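Local coordinates for probable amidase (Thermus thermophilus, PDB 2DC0), which is a probable member of the amidase family, built as a mixed alpha/beta fold around one large central sheet flanked by helices, at residues Arg46-Ala49 / Leu50-Glu54; Leu25-Ala28 / Lys29-Asp33; Phe257-Leu260 / Leu261-Pro265. All blocks are in the same frame, centred on the assembly; numbering follows the deposited sequence.

Contact 1: residues Arg46-Ala49 / Leu50-Glu54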
loop_
_atom_site.group_PDB
_atom_site.type_symbol
_atom_site.label_atom_id
_atom_site.label_comp_id
_atom_site.label_asym_id
_atom_site.label_seq_id
_atom_site.Cartn_x
_atom_site.Cartn_y
_atom_site.Cartn_z
ATOM N N ARG A 46 -27.059 -32.075 -12.859
ATOM C CA ARG A 46 -28.439 -32.453 -12.584
ATOM C C ARG A 46 -28.509 -33.346 -11.340
ATOM O O ARG A 46 -29.404 -33.192 -10.510
ATOM C CB ARG A 46 -29.055 -33.158 -13.799
ATOM C CG ARG A 46 -29.439 -32.203 -14.929
ATOM C CD ARG A 46 -30.333 -32.889 -15.962
ATOM N NE ARG A 46 -30.955 -31.949 -16.902
ATOM C CZ ARG A 46 -30.595 -31.804 -18.176
ATOM N NH1 ARG A 46 -29.612 -32.531 -18.681
ATOM N NH2 ARG A 46 -31.228 -30.939 -18.957
ATOM N N LYS A 47 -27.552 -34.258 -11.203
ATOM C CA LYS A 47 -27.518 -35.144 -10.046
ATOM C C LYS A 47 -27.452 -34.328 -8.748
ATOM O O LYS A 47 -28.171 -34.610 -7.784
ATOM C CB LYS A 47 -26.314 -36.081 -10.141
ATOM C CG LYS A 47 -26.168 -37.041 -8.967
ATOM C CD LYS A 47 -24.979 -37.977 -9.157
ATOM C CE LYS A 47 -24.796 -38.863 -7.935
ATOM N NZ LYS A 47 -23.601 -39.742 -8.034
ATOM N N GLU A 48 -26.587 -33.316 -8.728
ATOM C CA GLU A 48 -26.441 -32.453 -7.555
ATOM C C GLU A 48 -27.713 -31.620 -7.375
ATOM O O GLU A 48 -28.181 -31.413 -6.254
ATOM C CB GLU A 48 -25.226 -31.531 -7.732
ATOM C CG GLU A 48 -24.910 -30.629 -6.540
ATOM C CD GLU A 48 -24.566 -31.406 -5.282
ATOM O OE1 GLU A 48 -23.713 -32.318 -5.353
ATOM O OE2 GLU A 48 -25.144 -31.100 -4.216
ATOM N N ALA A 49 -28.270 -31.151 -8.487
ATOM C CA ALA A 49 -29.490 -30.357 -8.449
ATOM C C ALA A 49 -30.616 -31.136 -7.766
ATOM O O ALA A 49 -31.376 -30.576 -6.976
ATOM C CB ALA A 49 -29.905 -29.962 -9.863
ATOM N N LEU A 50 -30.716 -32.427 -8.072
ATOM C CA LEU A 50 -31.746 -33.286 -7.487
ATOM C C LEU A 50 -31.585 -33.371 -5.972
ATOM O O LEU A 50 -32.560 -33.254 -5.224
ATOM C CB LEU A 50 -31.673 -34.692 -8.093
ATOM C CG LEU A 50 -32.022 -34.810 -9.583
ATOM C CD1 LEU A 50 -31.748 -36.232 -10.069
ATOM C CD2 LEU A 50 -33.487 -34.447 -9.797
ATOM N N ALA A 51 -30.349 -33.575 -5.529
ATOM C CA ALA A 51 -30.044 -33.669 -4.109
ATOM C C ALA A 51 -30.420 -32.386 -3.376
ATOM O O ALA A 51 -31.022 -32.426 -2.299
ATOM C CB ALA A 51 -28.554 -33.967 -3.913
ATOM N N LEU A 52 -30.061 -31.244 -3.954
ATOM C CA LEU A 52 -30.368 -29.959 -3.337
ATOM C C LEU A 52 -31.866 -29.695 -3.310
ATOM O O LEU A 52 -32.371 -29.069 -2.383
ATOM C CB LEU A 52 -29.656 -28.824 -4.082
ATOM C CG LEU A 52 -28.128 -28.819 -3.956
ATOM C CD1 LEU A 52 -27.538 -27.737 -4.851
ATOM C CD2 LEU A 52 -27.729 -28.601 -2.501
ATOM N N THR A 53 -32.570 -30.174 -4.331
ATOM C CA THR A 53 -34.012 -29.986 -4.415
ATOM C C THR A 53 -34.713 -30.751 -3.292
ATOM O O THR A 53 -35.566 -30.205 -2.588
ATOM C CB THR A 53 -34.551 -30.473 -5.773
ATOM O OG1 THR A 53 -33.981 -29.681 -6.823
ATOM C CG2 THR A 53 -36.073 -30.355 -5.824
ATOM N N GLU A 54 -34.346 -32.017 -3.125
ATOM C CA GLU A 54 -34.946 -32.847 -2.091
ATOM C C GLU A 54 -34.617 -32.314 -0.695
ATOM O O GLU A 54 -35.480 -32.290 0.183
ATOM C CB GLU A 54 -34.466 -34.294 -2.240
ATOM C CG GLU A 54 -35.212 -35.301 -1.379
ATOM C CD GLU A 54 -36.721 -35.150 -1.476
ATOM O OE1 GLU A 54 -37.239 -34.949 -2.596
ATOM O OE2 GLU A 54 -37.393 -35.242 -0.429
#

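Contact 2: residues Leu25-Ala28 / Lys29-Asp33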
loop_
_atom_site.group_PDB
_atom_site.type_symbol
_atom_site.label_atom_id
_atom_site.label_comp_id
_atom_site.label_asym_id
_atom_site.label_seq_id
_atom_site.Cartn_x
_atom_site.Cartn_y
_atom_site.Cartn_z
ATOM N N LEU A 25 -29.190 -24.280 -18.065
ATOM C CA LEU A 25 -28.779 -25.181 -19.136
ATOM C C LEU A 25 -29.444 -24.860 -20.474
ATOM O O LEU A 25 -28.865 -25.108 -21.536
ATOM C CB LEU A 25 -29.066 -26.634 -18.745
ATOM C CG LEU A 25 -28.305 -27.146 -17.516
ATOM C CD1 LEU A 25 -28.689 -28.599 -17.230
ATOM C CD2 LEU A 25 -26.807 -27.033 -17.755
ATOM N N GLU A 26 -30.658 -24.317 -20.433
ATOM C CA GLU A 26 -31.345 -23.958 -21.670
ATOM C C GLU A 26 -30.638 -22.757 -22.282
ATOM O O GLU A 26 -30.427 -22.696 -23.495
ATOM C CB GLU A 26 -32.816 -23.615 -21.409
ATOM C CG GLU A 26 -33.663 -24.795 -20.958
ATOM C CD GLU A 26 -35.154 -24.479 -20.937
ATOM O OE1 GLU A 26 -35.525 -23.372 -20.489
ATOM O OE2 GLU A 26 -35.954 -25.345 -21.354
ATOM N N ARG A 27 -30.265 -21.806 -21.430
ATOM C CA ARG A 27 -29.568 -20.608 -21.879
ATOM C C ARG A 27 -28.187 -20.966 -22.419
ATOM O O ARG A 27 -27.745 -20.410 -23.424
ATOM C CB ARG A 27 -29.427 -19.608 -20.728
ATOM C CG ARG A 27 -30.747 -19.147 -20.113
ATOM C CD ARG A 27 -31.546 -18.273 -21.067
ATOM N NE ARG A 27 -30.884 -16.994 -21.323
ATOM C CZ ARG A 27 -31.347 -16.066 -22.158
ATOM N NH1 ARG A 27 -32.481 -16.271 -22.824
ATOM N NH2 ARG A 27 -30.677 -14.933 -22.327
ATOM N N ALA A 28 -27.506 -21.895 -21.754
ATOM C CA ALA A 28 -26.175 -22.312 -22.192
ATOM C C ALA A 28 -26.273 -22.931 -23.575
ATOM O O ALA A 28 -25.436 -22.688 -24.441
ATOM C CB ALA A 28 -25.584 -23.322 -21.208
ATOM N N LYS A 29 -27.304 -23.741 -23.780
ATOM C CA LYS A 29 -27.494 -24.383 -25.068
ATOM C C LYS A 29 -27.851 -23.352 -26.138
ATOM O O LYS A 29 -27.283 -23.363 -27.227
ATOM C CB LYS A 29 -28.594 -25.436 -24.967
ATOM C CG LYS A 29 -28.774 -26.283 -26.221
ATOM C CD LYS A 29 -28.894 -27.759 -25.846
ATOM C CE LYS A 29 -29.973 -27.966 -24.787
ATOM N NZ LYS A 29 -29.801 -29.230 -24.005
ATOM N N ALA A 30 -28.774 -22.450 -25.816
ATOM C CA ALA A 30 -29.219 -21.427 -26.759
ATOM C C ALA A 30 -28.123 -20.473 -27.237
ATOM O O ALA A 30 -28.091 -20.098 -28.411
ATOM C CB ALA A 30 -30.365 -20.626 -26.148
ATOM N N PHE A 31 -27.237 -20.080 -26.327
ATOM C CA PHE A 31 -26.149 -19.156 -26.641
ATOM C C PHE A 31 -24.797 -19.847 -26.626
ATOM O O PHE A 31 -23.767 -19.229 -26.344
ATOM C CB PHE A 31 -26.152 -18.000 -25.636
ATOM C CG PHE A 31 -27.282 -17.035 -25.839
ATOM C CD1 PHE A 31 -27.176 -16.014 -26.781
ATOM C CD2 PHE A 31 -28.473 -17.176 -25.128
ATOM C CE1 PHE A 31 -28.239 -15.150 -27.016
ATOM C CE2 PHE A 31 -29.541 -16.319 -25.355
ATOM C CZ PHE A 31 -29.427 -15.301 -26.303
ATOM N N GLN A 32 -24.807 -21.137 -26.932
ATOM C CA GLN A 32 -23.589 -21.931 -26.946
ATOM C C GLN A 32 -22.504 -21.328 -27.840
ATOM O O GLN A 32 -21.318 -21.418 -27.523
ATOM C CB GLN A 32 -23.918 -23.349 -27.408
ATOM C CG GLN A 32 -22.756 -24.310 -27.356
ATOM C CD GLN A 32 -23.204 -25.744 -27.552
ATOM O OE1 GLN A 32 -23.907 -26.061 -28.514
ATOM N NE2 GLN A 32 -22.806 -26.618 -26.634
ATOM N N ASP A 33 -22.911 -20.701 -28.942
ATOM C CA ASP A 33 -21.946 -20.112 -29.859
ATOM C C ASP A 33 -21.165 -18.940 -29.256
ATOM O O ASP A 33 -20.138 -18.533 -29.799
ATOM C CB ASP A 33 -22.633 -19.700 -31.169
ATOM C CG ASP A 33 -23.143 -20.907 -31.961
ATOM O OD1 ASP A 33 -22.547 -21.999 -31.825
ATOM O OD2 ASP A 33 -24.127 -20.771 -32.724
#

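Contact 3: residues Phe257-Leu260 / Leu261-Pro265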
loop_
_atom_site.group_PDB
_atom_site.type_symbol
_atom_site.label_atom_id
_atom_site.label_comp_id
_atom_site.label_asym_id
_atom_site.label_seq_id
_atom_site.Cartn_x
_atom_site.Cartn_y
_atom_site.Cartn_z
ATOM N N PHE A 257 -20.026 10.133 -19.860
ATOM C CA PHE A 257 -19.526 10.394 -18.519
ATOM C C PHE A 257 -19.845 11.822 -18.085
ATOM O O PHE A 257 -20.256 12.059 -16.939
ATOM C CB PHE A 257 -18.019 10.151 -18.469
ATOM C CG PHE A 257 -17.428 10.273 -17.091
ATOM C CD1 PHE A 257 -17.894 9.488 -16.042
ATOM C CD2 PHE A 257 -16.377 11.149 -16.852
ATOM C CE1 PHE A 257 -17.320 9.573 -14.778
ATOM C CE2 PHE A 257 -15.798 11.242 -15.592
ATOM C CZ PHE A 257 -16.269 10.453 -14.552
ATOM N N THR A 258 -19.659 12.771 -19.001
ATOM C CA THR A 258 -19.939 14.176 -18.722
ATOM C C THR A 258 -21.415 14.369 -18.374
ATOM O O THR A 258 -21.752 15.139 -17.477
ATOM C CB THR A 258 -19.575 15.063 -19.943
ATOM O OG1 THR A 258 -18.160 15.010 -20.167
ATOM C CG2 THR A 258 -19.981 16.513 -19.699
ATOM N N ARG A 259 -22.287 13.665 -19.088
ATOM C CA ARG A 259 -23.729 13.742 -18.842
ATOM C C ARG A 259 -24.031 13.322 -17.405
ATOM O O ARG A 259 -24.818 13.966 -16.702
ATOM C CB ARG A 259 -24.482 12.825 -19.809
ATOM C CG ARG A 259 -25.957 12.622 -19.472
ATOM C CD ARG A 259 -26.585 11.561 -20.369
ATOM N NE ARG A 259 -27.965 11.272 -19.995
ATOM C CZ ARG A 259 -28.707 10.319 -20.551
ATOM N NH1 ARG A 259 -28.205 9.557 -21.513
ATOM N NH2 ARG A 259 -29.957 10.128 -20.144
ATOM N N LEU A 260 -23.407 12.228 -16.978
ATOM C CA LEU A 260 -23.593 11.733 -15.621
ATOM C C LEU A 260 -23.144 12.794 -14.626
ATOM O O LEU A 260 -23.831 13.068 -13.641
ATOM C CB LEU A 260 -22.776 10.456 -15.398
ATOM C CG LEU A 260 -22.752 9.937 -13.954
ATOM C CD1 LEU A 260 -24.172 9.595 -13.519
ATOM C CD2 LEU A 260 -21.854 8.711 -13.854
ATOM N N LEU A 261 -21.981 13.389 -14.877
ATOM C CA LEU A 261 -21.479 14.412 -13.976
ATOM C C LEU A 261 -22.449 15.590 -13.916
ATOM O O LEU A 261 -22.650 16.186 -12.856
ATOM C CB LEU A 261 -20.085 14.875 -14.416
ATOM C CG LEU A 261 -19.015 13.770 -14.428
ATOM C CD1 LEU A 261 -17.632 14.392 -14.601
ATOM C CD2 LEU A 261 -19.073 12.981 -13.130
ATOM N N GLU A 262 -23.067 15.903 -15.050
ATOM C CA GLU A 262 -24.023 17.003 -15.132
ATOM C C GLU A 262 -25.316 16.709 -14.371
ATOM O O GLU A 262 -25.944 17.622 -13.844
ATOM C CB GLU A 262 -24.360 17.303 -16.598
ATOM C CG GLU A 262 -23.248 17.987 -17.390
ATOM C CD GLU A 262 -23.081 19.452 -17.025
ATOM O OE1 GLU A 262 -24.077 20.201 -17.115
ATOM O OE2 GLU A 262 -21.959 19.858 -16.655
ATOM N N ASP A 263 -25.715 15.440 -14.316
ATOM C CA ASP A 263 -26.944 15.067 -13.619
ATOM C C ASP A 263 -26.810 14.820 -12.117
ATOM O O ASP A 263 -27.780 14.997 -11.377
ATOM C CB ASP A 263 -27.580 13.826 -14.263
ATOM C CG ASP A 263 -28.215 14.119 -15.620
ATOM O OD1 ASP A 263 -28.780 15.219 -15.794
ATOM O OD2 ASP A 263 -28.172 13.236 -16.501
ATOM N N LEU A 264 -25.626 14.413 -11.660
ATOM C CA LEU A 264 -25.425 14.121 -10.236
ATOM C C LEU A 264 -25.904 15.200 -9.267
ATOM O O LEU A 264 -26.493 14.887 -8.237
ATOM C CB LEU A 264 -23.954 13.770 -9.965
ATOM C CG LEU A 264 -23.556 12.368 -10.450
ATOM C CD1 LEU A 264 -22.070 12.118 -10.195
ATOM C CD2 LEU A 264 -24.398 11.321 -9.705
ATOM N N PRO A 265 -25.663 16.485 -9.583
ATOM C CA PRO A 265 -26.115 17.549 -8.677
ATOM C C PRO A 265 -27.633 17.514 -8.491
ATOM O O PRO A 265 -28.132 17.664 -7.379
ATOM C CB PRO A 265 -25.638 18.826 -9.377
ATOM C CG PRO A 265 -24.384 18.364 -10.073
ATOM C CD PRO A 265 -24.822 17.041 -10.660
#

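Contact 1: residues Arg46-Ala49 / Leu50-Glu54
Two flat groups meet side chains one turn on: the peptide carbonyl of Ala49, which takes Thr53, and the carboxylate of Glu48, which takes Leu52. On one face of the Ala49 carbonyl plane stands the hydroxyl of Thr53, its OG1 2.8 Å from Ala49 O and raised 38° out of that plane. From the opposite face comes the amide of the same residue, Thr53 N lying 2.9 Å from Ala49 O, so a single oxygen takes two donors from one threonine. The hydroxyl can bend back in this way because OG1 sits anti to the carbonyl carbon of Thr53 (chi1 -63°), close beside the backbone N that makes the other bond. This is the familiar way in which a threonine in mid-helix turns its hydroxyl to the carbonyl four residues earlier.

The Glu48 carboxylate meets carbon instead. Its chain bends at chi2 (62°), and this brings OE2 to 3.8 Å from Leu52 CG, where the two side chains cross obliquely one turn apart. Arg62 forms a long, weak ion pair with the same OE2. The backbone bonds of the helix run on, with Leu52 N bonded to Glu48 O at 3.0 Å and Leu50 N to Arg46 O at 2.9 Å. The isobutyl group of Leu50 comes close to the latter oxygen, its CG 3.2 Å from Arg46 O.

The turn belongs to helix 42-57. Towards helix 17-30, Ala49 packs on Leu21, Leu50 on Leu18 and Thr53 on Pro17, while Arg46 forms a salt bridge to Glu22. Glu48, Ala49 and Leu52 also meet Leu110 of strand 110-115, so the turn packs against both a neighbouring helix and a strand of the large sheet, with Ala49 touching each.

Contact 2: residues Leu25-Ala28 / Lys29-Asp33
Lys29, Ala30 and Phe31 give their amides to the carbonyls of Leu25, Glu26 and Arg27, after which the chain leaves helical geometry at Phe31 (phi -110°, psi 29°). The last of these bonds, Phe31 N to Arg27 O at 3.0 Å, links the same two residues whose side chains then run alongside each other, pointing the same way. Phe31 offers a corner of its ring: CE2 stands 3.4 Å above one face of the Arg27 guanidinium, offset toward the rim, with Arg27 NH2 3.5 Å from Phe31 CE2. The two planes are inclined by 53°, so this is an oblique contact and not a flat stack. Bends at chi2 and chi3 fold the arginine chain back to reach the ring, and the bond from Arg27 NE to Leu157 O holds its end from outside the turn. The ring also has Arg27 O at its edge, in plane, 3.7 Å from Phe31 CD2. Ala28 packs on Leu37 of strand 37-40 and shares Ile159 with Arg27. Here an arginine and an aromatic residue one turn apart meet at the C-terminal end of an alpha-helix, where helix 17-30 gives out at Phe31, just before a 3-10 segment begins.

Contact 3: residues Phe257-Leu260 / Leu261-Pro265
Apolar contact dominates the buried side, where Phe257 and Leu261 meet one turn apart. The isobutyl group of Leu261 lies over one face of the ring in a CH-pi contact: Leu261 CG is 4.3 Å from the centroid of the Phe257 ring and only 11° off its normal. The methyls spread from that point, CD1 reaching Phe257 CE2 at 3.8 Å and CD2 coming to 4.0 Å from Phe257 CZ. With its CG anti to the backbone N (chi1 -175°), the phenyl group is set where the leucine of the next turn can cover it. Leu260 and Leu264 form a second, looser pair, with Leu260 CD1 4.2 Å from Leu264 CG.

A charged pair, Arg259 and Asp263, adds a weaker electrostatic element. The extended chain of Arg259 passes Asp263, whose OD2 lies at the edge of the guanidinium, near its plane. At 4.0 Å, Arg259 NE and Asp263 OD2 are too far apart for a salt bridge, so any attraction is probably modest; the guanidinium and carboxylate planes stand 79° apart. Asp263 OD2 also rests on the aliphatic part of the arginine, at CG.

Backbone hydrogen bonds thread through both groups. Leu261 N binds Phe257 O at 3.0 Å, and the amides of Glu262 and Asp263 continue the series to Thr258 and Arg259. Leu260 O takes Leu264 N at 3.0 Å and, more weakly, the amide of Asp263.

The last part of helix 251-263 and the residues after it lie against the large sheet. Phe257 and Leu261 both meet Val240 of strand 237-240, Leu261 and Leu264 share Val271 of strand 270-273, at one edge of the sheet within this chain, and Phe257 and Leu260 rest on Leu410 of strand 406-413.

How the contacts relate
Contacts 1 and 2 occupy adjacent helices, 42-57 and 17-30, and touch directly where Arg46 CZ lies 3.8 Å from Leu25 CD1. Contact 3 stands apart on helix 251-263, its centre about 48 Å from that of contact 1 and 38 Å from that of contact 2. All three are partly buried: Ala49, Leu52 and Thr53, Leu25 and Ala28, and Phe257, Leu260 and Leu264 are their buried residues, while others in each turn are exposed. Chemistry varies with place: contact 1 doubles a backbone bond with a hydroxyl in mid-helix, contact 2 joins a guanidinium to an aromatic ring where its helix ends, and contact 3 presses a ring and leucines onto the far end of the large sheet.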